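PDB 4I3Y: inositol monophosphatase family protein from Staphylococcus aureus subsp. aureus MSSA476, which probably hydrolyses inositol monophosphates to inositol and phosphate in a magnesium-dependent reaction that lithium inhibits. Local coordinates for residues 53-56 / 57-61; 73-76 / 77-80; 214-217 / 218-222. All blocks are in the same frame, centred on the assembly; numbering follows the deposited sequence.

Interaction 1: residues 53-56 / 57-61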
ATOM      1  N   ASP A  53       8.474 -16.658  -9.098  1.00 16.54           N
ATOM      2  CA  ASP A  53       9.570 -16.760  -8.129  1.00 15.67           C
ATOM      3  C   ASP A  53      10.669 -17.695  -8.685  1.00 16.82           C
ATOM      4  O   ASP A  53      11.839 -17.331  -8.705  1.00 16.03           O
ATOM      5  CB  ASP A  53       9.111 -17.355  -6.764  1.00 14.39           C
ATOM      6  CG  ASP A  53       7.896 -16.661  -6.154  1.00 15.58           C
ATOM      7  OD1 ASP A  53       6.763 -16.749  -6.743  1.00 15.57           O
ATOM      8  OD2 ASP A  53       8.088 -16.032  -5.059  1.00 14.61           O
ATOM      9  N   LYS A  54      10.287 -18.924  -9.056  1.00 19.03           N
ATOM     10  CA  LYS A  54      11.250 -19.973  -9.493  1.00 19.34           C
ATOM     11  C   LYS A  54      12.072 -19.626 -10.743  1.00 19.86           C
ATOM     12  O   LYS A  54      13.323 -19.729 -10.719  1.00 17.73           O
ATOM     13  CB  LYS A  54      10.532 -21.284  -9.688  1.00 21.43           C
ATOM     14  CG  LYS A  54       9.894 -21.830  -8.401  1.00 24.79           C
ATOM     15  CD  LYS A  54       9.389 -23.250  -8.666  1.00 28.75           C
ATOM     16  CE  LYS A  54       9.257 -24.087  -7.418  1.00 35.16           C
ATOM     17  NZ  LYS A  54       7.821 -24.068  -7.004  1.00 39.56           N
ATOM     18  N   GLN A  55      11.411 -19.119 -11.783  1.00 21.43           N
ATOM     19  CA  GLN A  55      12.138 -18.621 -12.980  1.00 23.20           C
ATOM     20  C   GLN A  55      13.096 -17.435 -12.762  1.00 25.07           C
ATOM     21  O   GLN A  55      14.255 -17.446 -13.242  1.00 23.71           O
ATOM     22  CB  GLN A  55      11.167 -18.242 -14.083  1.00 28.20           C
ATOM     23  CG  GLN A  55      10.530 -19.437 -14.760  1.00 35.44           C
ATOM     24  CD  GLN A  55      11.590 -20.334 -15.403  1.00 42.71           C
ATOM     25  OE1 GLN A  55      11.754 -21.498 -15.012  1.00 47.39           O
ATOM     26  NE2 GLN A  55      12.360 -19.770 -16.342  1.00 45.44           N
ATOM     27  N   ILE A  56      12.632 -16.402 -12.050  1.00 22.26           N
ATOM     28  CA  ILE A  56      13.498 -15.260 -11.733  1.00 18.49           C
ATOM     29  C   ILE A  56      14.736 -15.735 -10.984  1.00 19.18           C
ATOM     30  O   ILE A  56      15.859 -15.322 -11.311  1.00 16.98           O
ATOM     31  CB  ILE A  56      12.748 -14.195 -10.944  1.00 17.07           C
ATOM     32  CG1 ILE A  56      11.747 -13.480 -11.887  1.00 16.28           C
ATOM     33  CG2 ILE A  56      13.717 -13.274 -10.234  1.00 14.92           C
ATOM     34  CD1 ILE A  56      10.972 -12.360 -11.223  1.00 15.21           C
ATOM     35  N   GLN A  57      14.553 -16.655 -10.014  1.00 19.31           N
ATOM     36  CA  GLN A  57      15.702 -17.139  -9.254  1.00 18.11           C
ATOM     37  C   GLN A  57      16.696 -17.887 -10.144  1.00 19.27           C
ATOM     38  O   GLN A  57      17.910 -17.713 -10.078  1.00 16.99           O
ATOM     39  CB  GLN A  57      15.283 -18.075  -8.132  1.00 18.20           C
ATOM     40  CG  GLN A  57      16.491 -18.403  -7.256  1.00 18.55           C
ATOM     41  CD  GLN A  57      16.104 -19.066  -5.925  1.00 22.20           C
ATOM     42  OE1 GLN A  57      16.474 -20.203  -5.678  1.00 26.87           O
ATOM     43  NE2 GLN A  57      15.395 -18.371  -5.092  1.00 18.77           N
ATOM     44  N   GLN A  58      16.162 -18.761 -10.950  1.00 20.71           N
ATOM     45  CA  GLN A  58      17.023 -19.567 -11.755  1.00 24.55           C
ATOM     46  C   GLN A  58      17.687 -18.783 -12.914  1.00 24.36           C
ATOM     47  O   GLN A  58      18.874 -19.006 -13.226  1.00 21.03           O
ATOM     48  CB  GLN A  58      16.276 -20.823 -12.159  1.00 26.81           C
ATOM     49  CG  GLN A  58      15.337 -20.701 -13.282  1.00 33.77           C
ATOM     50  CD  GLN A  58      15.701 -21.770 -14.275  1.00 44.23           C
ATOM     51  OE1 GLN A  58      14.886 -22.633 -14.624  1.00 52.27           O
ATOM     52  NE2 GLN A  58      16.961 -21.747 -14.707  1.00 44.95           N
ATOM     53  N   GLN A  59      16.973 -17.798 -13.460  1.00 20.14           N
ATOM     54  CA  GLN A  59      17.667 -16.867 -14.331  1.00 21.22           C
ATOM     55  C   GLN A  59      18.798 -16.136 -13.658  1.00 20.86           C
ATOM     56  O   GLN A  59      19.829 -15.936 -14.289  1.00 21.10           O
ATOM     57  CB  GLN A  59      16.732 -15.958 -15.078  1.00 21.59           C
ATOM     58  CG  GLN A  59      15.852 -16.774 -16.001  1.00 24.46           C
ATOM     59  CD  GLN A  59      14.789 -15.949 -16.673  1.00 28.20           C
ATOM     60  OE1 GLN A  59      13.771 -16.482 -17.138  1.00 32.04           O
ATOM     61  NE2 GLN A  59      15.021 -14.643 -16.762  1.00 27.79           N
ATOM     62  N   PHE A  60      18.682 -15.765 -12.381  1.00 18.14           N
ATOM     63  CA  PHE A  60      19.781 -15.072 -11.757  1.00 16.33           C
ATOM     64  C   PHE A  60      20.959 -15.996 -11.476  1.00 17.35           C
ATOM     65  O   PHE A  60      22.143 -15.582 -11.507  1.00 14.85           O
ATOM     66  CB  PHE A  60      19.416 -14.441 -10.429  1.00 15.46           C
ATOM     67  CG  PHE A  60      20.494 -13.531  -9.928  1.00 15.23           C
ATOM     68  CD1 PHE A  60      20.794 -12.355 -10.633  1.00 13.83           C
ATOM     69  CD2 PHE A  60      21.248 -13.862  -8.795  1.00 13.44           C
ATOM     70  CE1 PHE A  60      21.778 -11.524 -10.177  1.00 14.64           C
ATOM     71  CE2 PHE A  60      22.244 -13.043  -8.359  1.00 13.03           C
ATOM     72  CZ  PHE A  60      22.539 -11.864  -9.053  1.00 13.35           C
ATOM     73  N   GLN A  61      20.627 -17.236 -11.131  1.00 18.36           N
ATOM     74  CA  GLN A  61      21.641 -18.295 -10.996  1.00 20.47           C
ATOM     75  C   GLN A  61      22.481 -18.414 -12.258  1.00 20.27           C
ATOM     76  O   GLN A  61      23.718 -18.406 -12.217  1.00 21.37           O
ATOM     77  CB  GLN A  61      20.930 -19.642 -10.766  1.00 25.21           C
ATOM     78  CG  GLN A  61      21.067 -20.065  -9.335  1.00 28.48           C
ATOM     79  CD  GLN A  61      20.240 -21.272  -8.961  1.00 31.64           C
ATOM     80  OE1 GLN A  61      20.622 -21.978  -8.042  1.00 30.57           O
ATOM     81  NE2 GLN A  61      19.112 -21.525  -9.668  1.00 29.45           N
TER

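Interaction 2: residues 73-76 / 77-80. With MG (magnesium ion), chain F; MG (magnesium ion), chain D.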
ATOM      1  N   LEU A  73      25.402 -18.031  -4.184  1.00 18.63           N
ATOM      2  CA  LEU A  73      24.013 -17.557  -4.064  1.00 17.81           C
ATOM      3  C   LEU A  73      23.261 -18.144  -2.846  1.00 18.81           C
ATOM      4  O   LEU A  73      23.063 -19.389  -2.735  1.00 21.90           O
ATOM      5  CB  LEU A  73      23.236 -17.813  -5.373  1.00 15.27           C
ATOM      6  CG  LEU A  73      21.749 -17.439  -5.395  1.00 13.48           C
ATOM      7  CD1 LEU A  73      21.615 -15.905  -5.273  1.00 14.24           C
ATOM      8  CD2 LEU A  73      21.130 -17.898  -6.671  1.00 13.69           C
ATOM      9  N   LEU A  74      22.887 -17.271  -1.920  1.00 18.30           N
ATOM     10  CA  LEU A  74      21.922 -17.650  -0.872  1.00 18.23           C
ATOM     11  C   LEU A  74      20.522 -17.158  -1.293  1.00 17.04           C
ATOM     12  O   LEU A  74      20.323 -15.957  -1.406  1.00 16.30           O
ATOM     13  CB  LEU A  74      22.358 -17.045   0.464  1.00 19.90           C
ATOM     14  CG  LEU A  74      21.475 -17.121   1.751  1.00 21.09           C
ATOM     15  CD1 LEU A  74      20.868 -18.462   1.869  1.00 23.80           C
ATOM     16  CD2 LEU A  74      22.271 -16.822   3.000  1.00 18.61           C
ATOM     17  N   ALA A  75      19.566 -18.056  -1.561  1.00 15.97           N
ATOM     18  CA  ALA A  75      18.282 -17.614  -2.123  1.00 15.32           C
ATOM     19  C   ALA A  75      17.098 -18.420  -1.625  1.00 16.23           C
ATOM     20  O   ALA A  75      17.209 -19.660  -1.328  1.00 17.41           O
ATOM     21  CB  ALA A  75      18.307 -17.634  -3.648  1.00 13.98           C
ATOM     22  N   GLU A  76      15.953 -17.741  -1.569  1.00 15.24           N
ATOM     23  CA  GLU A  76      14.760 -18.354  -1.048  1.00 15.66           C
ATOM     24  C   GLU A  76      14.333 -19.730  -1.624  1.00 15.88           C
ATOM     25  O   GLU A  76      14.037 -20.682  -0.874  1.00 15.68           O
ATOM     26  CB  GLU A  76      13.577 -17.411  -1.169  1.00 13.67           C
ATOM     27  CG  GLU A  76      12.372 -18.013  -0.441  1.00 13.99           C
ATOM     28  CD  GLU A  76      11.228 -17.031  -0.284  1.00 14.66           C
ATOM     29  OE1 GLU A  76      10.199 -17.421   0.344  1.00 16.36           O
ATOM     30  OE2 GLU A  76      11.370 -15.886  -0.757  1.00 13.36           O
ATOM     31  N   GLU A  77      14.260 -19.845  -2.940  1.00 15.03           N
ATOM     32  CA  GLU A  77      13.622 -21.021  -3.497  1.00 16.90           C
ATOM     33  C   GLU A  77      14.599 -22.192  -3.831  1.00 18.02           C
ATOM     34  O   GLU A  77      14.416 -22.875  -4.793  1.00 17.84           O
ATOM     35  CB  GLU A  77      12.730 -20.667  -4.694  1.00 16.16           C
ATOM     36  CG  GLU A  77      11.867 -19.408  -4.534  1.00 17.40           C
ATOM     37  CD  GLU A  77      10.854 -19.439  -3.347  1.00 19.00           C
ATOM     38  OE1 GLU A  77      10.606 -20.547  -2.766  1.00 16.36           O
ATOM     39  OE2 GLU A  77      10.328 -18.331  -2.963  1.00 17.87           O
ATOM     40  N   LYS A  78      15.640 -22.384  -3.042  1.00 18.96           N
ATOM     41  CA  LYS A  78      16.532 -23.530  -3.231  1.00 20.22           C
ATOM     42  C   LYS A  78      17.090 -23.815  -1.883  1.00 21.45           C
ATOM     43  O   LYS A  78      16.932 -23.000  -0.997  1.00 21.25           O
ATOM     44  CB  LYS A  78      17.688 -23.165  -4.159  1.00 19.38           C
ATOM     45  CG  LYS A  78      18.653 -22.085  -3.640  1.00 21.31           C
ATOM     46  CD  LYS A  78      19.842 -21.969  -4.601  1.00 20.91           C
ATOM     47  CE  LYS A  78      20.899 -21.042  -4.137  1.00 21.43           C
ATOM     48  NZ  LYS A  78      21.672 -21.575  -2.991  1.00 23.36           N
ATOM     49  N   SER A  79      17.800 -24.932  -1.703  1.00 24.24           N
ATOM     50  CA  SER A  79      18.516 -25.128  -0.446  1.00 22.96           C
ATOM     51  C   SER A  79      19.803 -24.311  -0.435  1.00 22.71           C
ATOM     52  O   SER A  79      20.374 -24.015  -1.474  1.00 19.76           O
ATOM     53  CB  SER A  79      18.757 -26.613  -0.149  1.00 25.93           C
ATOM     54  OG  SER A  79      19.956 -27.003  -0.737  1.00 28.89           O
ATOM     55  N   ASN A  80      20.215 -23.895   0.761  1.00 20.61           N
ATOM     56  CA  ASN A  80      21.409 -23.133   0.952  1.00 20.57           C
ATOM     57  C   ASN A  80      22.365 -23.765   1.930  1.00 22.70           C
ATOM     58  O   ASN A  80      23.097 -23.037   2.600  1.00 20.43           O
ATOM     59  CB  ASN A  80      21.001 -21.779   1.460  1.00 21.20           C
ATOM     60  CG  ASN A  80      20.050 -21.099   0.476  1.00 22.05           C
ATOM     61  OD1 ASN A  80      18.833 -20.960   0.754  1.00 22.92           O
ATOM     62  ND2 ASN A  80      20.575 -20.739  -0.697  1.00 16.05           N
TER
HETATM   63 MG    MG F 304       8.045 -16.997   0.173  1.00 20.87          MG
HETATM   64 MG    MG D 302      10.298 -14.374  -1.762  1.00 20.01          MG
HETATM   65  O   HOH W   1      10.516 -15.823  -3.504  1.00 13.80           O
HETATM   66  O   HOH W   2       8.128 -18.259  -1.487  1.00 18.73           O
HETATM   67  O   HOH W   3       8.144 -18.466   1.821  1.00 21.72           O
HETATM   68  O   HOH W   4       5.897 -16.966   0.051  1.00 20.16           O

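Interaction 3: residues 214-217 / 218-222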
ATOM      1  N   TRP A 214      16.917 -13.472   3.024  1.00 14.02           N
ATOM      2  CA  TRP A 214      16.601 -12.841   1.728  1.00 14.96           C
ATOM      3  C   TRP A 214      15.531 -11.726   1.856  1.00 15.16           C
ATOM      4  O   TRP A 214      15.543 -10.812   1.054  1.00 14.69           O
ATOM      5  CB  TRP A 214      16.201 -13.895   0.681  1.00 12.85           C
ATOM      6  CG  TRP A 214      15.235 -14.924   1.237  1.00 13.75           C
ATOM      7  CD1 TRP A 214      13.887 -14.749   1.427  1.00 13.31           C
ATOM      8  CD2 TRP A 214      15.543 -16.243   1.730  1.00 13.71           C
ATOM      9  NE1 TRP A 214      13.337 -15.885   1.967  1.00 13.02           N
ATOM     10  CE2 TRP A 214      14.322 -16.828   2.143  1.00 14.73           C
ATOM     11  CE3 TRP A 214      16.723 -17.004   1.804  1.00 14.36           C
ATOM     12  CZ2 TRP A 214      14.230 -18.148   2.656  1.00 14.41           C
ATOM     13  CZ3 TRP A 214      16.640 -18.321   2.334  1.00 15.52           C
ATOM     14  CH2 TRP A 214      15.412 -18.876   2.754  1.00 15.62           C
ATOM     15  N   ASP A 215      14.634 -11.799   2.859  1.00 15.48           N
ATOM     16  CA  ASP A 215      13.608 -10.721   3.045  1.00 14.72           C
ATOM     17  C   ASP A 215      14.228  -9.381   3.482  1.00 14.31           C
ATOM     18  O   ASP A 215      13.623  -8.318   3.289  1.00 13.91           O
ATOM     19  CB  ASP A 215      12.550 -11.108   4.106  1.00 14.41           C
ATOM     20  CG  ASP A 215      11.853 -12.401   3.807  1.00 15.29           C
ATOM     21  OD1 ASP A 215      11.332 -12.624   2.677  1.00 15.28           O
ATOM     22  OD2 ASP A 215      11.824 -13.218   4.760  1.00 15.21           O
ATOM     23  N   ILE A 216      15.409  -9.435   4.105  1.00 13.20           N
ATOM     24  CA  ILE A 216      16.080  -8.242   4.645  1.00 13.07           C
ATOM     25  C   ILE A 216      17.457  -7.902   4.058  1.00 14.63           C
ATOM     26  O   ILE A 216      18.100  -6.949   4.501  1.00 15.39           O
ATOM     27  CB  ILE A 216      16.183  -8.317   6.197  1.00 12.25           C
ATOM     28  CG1 ILE A 216      17.000  -9.556   6.695  1.00 12.24           C
ATOM     29  CG2 ILE A 216      14.766  -8.395   6.782  1.00 11.68           C
ATOM     30  CD1 ILE A 216      17.428  -9.402   8.157  1.00 10.84           C
ATOM     31  N   ALA A 217      17.911  -8.684   3.075  1.00 14.06           N
ATOM     32  CA  ALA A 217      19.340  -8.682   2.709  1.00 13.96           C
ATOM     33  C   ALA A 217      19.792  -7.335   2.136  1.00 13.94           C
ATOM     34  O   ALA A 217      20.870  -6.864   2.468  1.00 15.19           O
ATOM     35  CB  ALA A 217      19.630  -9.821   1.721  1.00 13.86           C
ATOM     36  N   ALA A 218      18.967  -6.698   1.309  1.00 12.78           N
ATOM     37  CA  ALA A 218      19.350  -5.423   0.683  1.00 12.24           C
ATOM     38  C   ALA A 218      19.322  -4.243   1.651  1.00 12.24           C
ATOM     39  O   ALA A 218      20.048  -3.248   1.466  1.00 12.44           O
ATOM     40  CB  ALA A 218      18.386  -5.131  -0.464  1.00 11.92           C
ATOM     41  N   GLN A 219      18.441  -4.343   2.648  1.00 11.24           N
ATOM     42  CA  GLN A 219      18.152  -3.254   3.533  1.00 12.30           C
ATOM     43  C   GLN A 219      19.360  -2.798   4.386  1.00 13.36           C
ATOM     44  O   GLN A 219      19.445  -1.594   4.750  1.00 12.58           O
ATOM     45  CB  GLN A 219      16.965  -3.608   4.441  1.00 12.19           C
ATOM     46  CG  GLN A 219      15.608  -3.669   3.737  1.00 11.98           C
ATOM     47  CD  GLN A 219      15.259  -5.044   3.218  1.00 13.01           C
ATOM     48  OE1 GLN A 219      16.064  -5.691   2.503  1.00 12.92           O
ATOM     49  NE2 GLN A 219      14.015  -5.480   3.471  1.00 13.13           N
ATOM     50  N   PHE A 220      20.281  -3.727   4.715  1.00 13.31           N
ATOM     51  CA  PHE A 220      21.498  -3.339   5.473  1.00 13.50           C
ATOM     52  C   PHE A 220      22.183  -2.160   4.862  1.00 14.28           C
ATOM     53  O   PHE A 220      22.504  -1.207   5.554  1.00 16.82           O
ATOM     54  CB  PHE A 220      22.535  -4.470   5.549  1.00 12.88           C
ATOM     55  CG  PHE A 220      22.120  -5.639   6.433  1.00 13.44           C
ATOM     56  CD1 PHE A 220      22.340  -5.603   7.805  1.00 13.56           C
ATOM     57  CD2 PHE A 220      21.538  -6.795   5.872  1.00 13.62           C
ATOM     58  CE1 PHE A 220      21.955  -6.694   8.593  1.00 14.20           C
ATOM     59  CE2 PHE A 220      21.154  -7.854   6.652  1.00 12.73           C
ATOM     60  CZ  PHE A 220      21.344  -7.795   8.031  1.00 13.38           C
ATOM     61  N   LEU A 221      22.467  -2.218   3.561  1.00 13.87           N
ATOM     62  CA  LEU A 221      23.257  -1.117   2.984  1.00 13.07           C
ATOM     63  C   LEU A 221      22.427   0.156   2.861  1.00 12.68           C
ATOM     64  O   LEU A 221      22.954   1.287   3.056  1.00 11.72           O
ATOM     65  CB  LEU A 221      23.859  -1.565   1.632  1.00 12.97           C
ATOM     66  CG  LEU A 221      24.735  -0.566   0.924  1.00 13.44           C
ATOM     67  CD1 LEU A 221      25.884  -0.226   1.836  1.00 15.45           C
ATOM     68  CD2 LEU A 221      25.247  -1.146  -0.411  1.00 13.49           C
ATOM     69  N   PHE A 222      21.105   0.001   2.581  1.00 12.76           N
ATOM     70  CA  PHE A 222      20.226   1.169   2.602  1.00 12.04           C
ATOM     71  C   PHE A 222      20.270   1.854   3.962  1.00 13.24           C
ATOM     72  O   PHE A 222      20.302   3.080   4.024  1.00 13.36           O
ATOM     73  CB  PHE A 222      18.793   0.814   2.181  1.00 12.41           C
ATOM     74  CG  PHE A 222      18.626   0.567   0.685  1.00 13.05           C
ATOM     75  CD1 PHE A 222      18.385   1.631  -0.194  1.00 14.83           C
ATOM     76  CD2 PHE A 222      18.663  -0.715   0.165  1.00 13.66           C
ATOM     77  CE1 PHE A 222      18.259   1.409  -1.567  1.00 15.14           C
ATOM     78  CE2 PHE A 222      18.524  -0.953  -1.206  1.00 13.70           C
ATOM     79  CZ  PHE A 222      18.296   0.102  -2.069  1.00 14.64           C
TER
HETATM   80  O   HOH W   5      22.709  -5.063   2.136  1.00 11.54           O

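Interaction 1: residues 53-56 / 57-61
Gln55 and Gln59, one turn apart on the alpha-helix 51-67, meet backbone to backbone and side chain over backbone. Gln59 N reaches Gln55 O at 2.7 Å, the shortest of four successive i to i+4 bonds here. The methylenes of Gln59 rest on the same carbonyl, with CG 3.3 Å from Gln55 O. Its CG stands anti to the carbonyl carbon (chi1 -63°) and the chain beyond is extended, which carries it across the bent side chain of Gln55, their amide planes steeply inclined.

Gln58 takes another course: its CG sits between the backbone N and the carbonyl carbon (chi1 80°), which lays it against two carbonyls at once, 3.4 Å from both Lys54 O and Gln55 O. The rest of the chain then lies alongside Gln55, pointing the same way.

Gln59 also lies on Ile26 and Val29 of helix 12-35; Ile56 and Phe60 are buried. Ile56 packs on Ile30 of that helix and on Met93 of strand 89-97, while Phe60 meets Trp22 edge-to-face. Asp53 turns its carboxylate out of the helical contact toward Thr50 and Thr99, near a bound magnesium ion. Within the helix, Phe60 N bonds to Ile56 O at 3.1 Å, and Phe60 CB lies 3.8 Å from that same oxygen.

Interaction 2: residues 73-76 / 77-80
Lys78 NZ is gripped by two backbone carbonyls, Leu73 O at 2.6 Å and Ser79 O at 3.2 Å. It approaches both from somewhat out of the carbonyl plane, by 26° at Leu73. The lysine leaves its backbone with CG between N and the carbonyl carbon (chi1 64°), runs extended back along strand 72-75 and bends only at the last torsion, which turns the ammonium group onto the Leu73 carbonyl. Its CE lies 3.9 Å from Leu73 CG, so the aliphatic chain crosses the leucine side chain before the charge is delivered.

Between these residues the chain reverses through a type I beta turn from Ala75 to Lys78, at the C-terminal end of the outermost strand, within this chain, of the seven-stranded mixed sheet. The turn presents two glutamates to the metal site of the inositol monophosphatase fold, which here holds two magnesium ions. Glu76, extended with CG anti to its backbone nitrogen, bridges them: OE1 binds one at 2.2 Å and OE2 the other at 2.1 Å. Asp94 and the backbone carbonyl of Ile96 bind the second ion as well.

Glu77 lies beside Glu76, pointing the same way, the carboxylate planes 26° apart. Lys42 hydrogen-bonds to Glu76 OE1 and forms a salt bridge with Glu77 OE1. Glu77 acts from the second shell, its OE2 accepting from a water on each magnesium. A water of the ion held by Glu76 OE2 lies 2.6 Å from Glu77 OE2. Another, on the ion held by Glu76 OE1, donates to Glu77 OE2 across 2.7 Å.

Interaction 3: residues 214-217 / 218-222
The short helices 213-216 and 219-225 are linked beside the metal site by the side chain of Gln219, which folds back over the preceding turn to Asp215. Gln219 NE2 donates to Asp215 O at 2.9 Å, lying in the carbonyl plane on a lone pair, though the bond is bent (146° at the hydrogen). Its CG lies beside the backbone N and the chain turns sharply at chi2 (91°), which brings the amide across Ile216, with CD 3.6 Å from Ile216 CA. Ser195 also hydrogen-bonds to NE2, so two partners fix the buried amide.

The backbone link is looser: Gln219 N makes only a weak bond to Ile216 O, at 3.2 Å. A water lies between Ala217 O, 2.6 Å away, and Leu221 N, from which it accepts a bond.

Phe220 also leans back on the preceding turn. Its ring meets Ala217 O edge-on, with CD2 3.5 Å from that oxygen and the oxygen in the ring plane. Ile216 CD1 reaches the ring tip at Phe220 CZ, 4.2 Å away, while Met230 of strand 229-232 touches both side chains.

Asp215 itself points away from the junction, its OD2 held by Lys212 N and its OD1 close to Asp94 and Asp97, beside a bound phosphate. The Trp-Asp-Ile-Ala-Ala run from Trp214 matches the C-terminal WD signature of the inositol monophosphatase family, which lines its metal and phosphate site.

From the N terminus, interaction 1 comes first, within helix 51-67. The chain then enters strand 72-75, and interaction 2 closes the tight turn leading from it toward strand 89-97. Interaction 3, far later, joins helices 213-216 and 219-225. All three are local and run in series; none nests in or crosses another. In space, interactions 1 and 2 touch: Gln57 of the helix packs on Ala75 and Glu77, and Gln61 on Leu73, setting the helix on strands 72-75 and 89-97 of the seven-stranded sheet. Trp214 of interaction 3 packs on Glu76, Ala75 and Asn80 of interaction 2. Interactions 1 and 3 do not touch, their nearest atoms about 7 Å apart; 73-80 lies in contact with both.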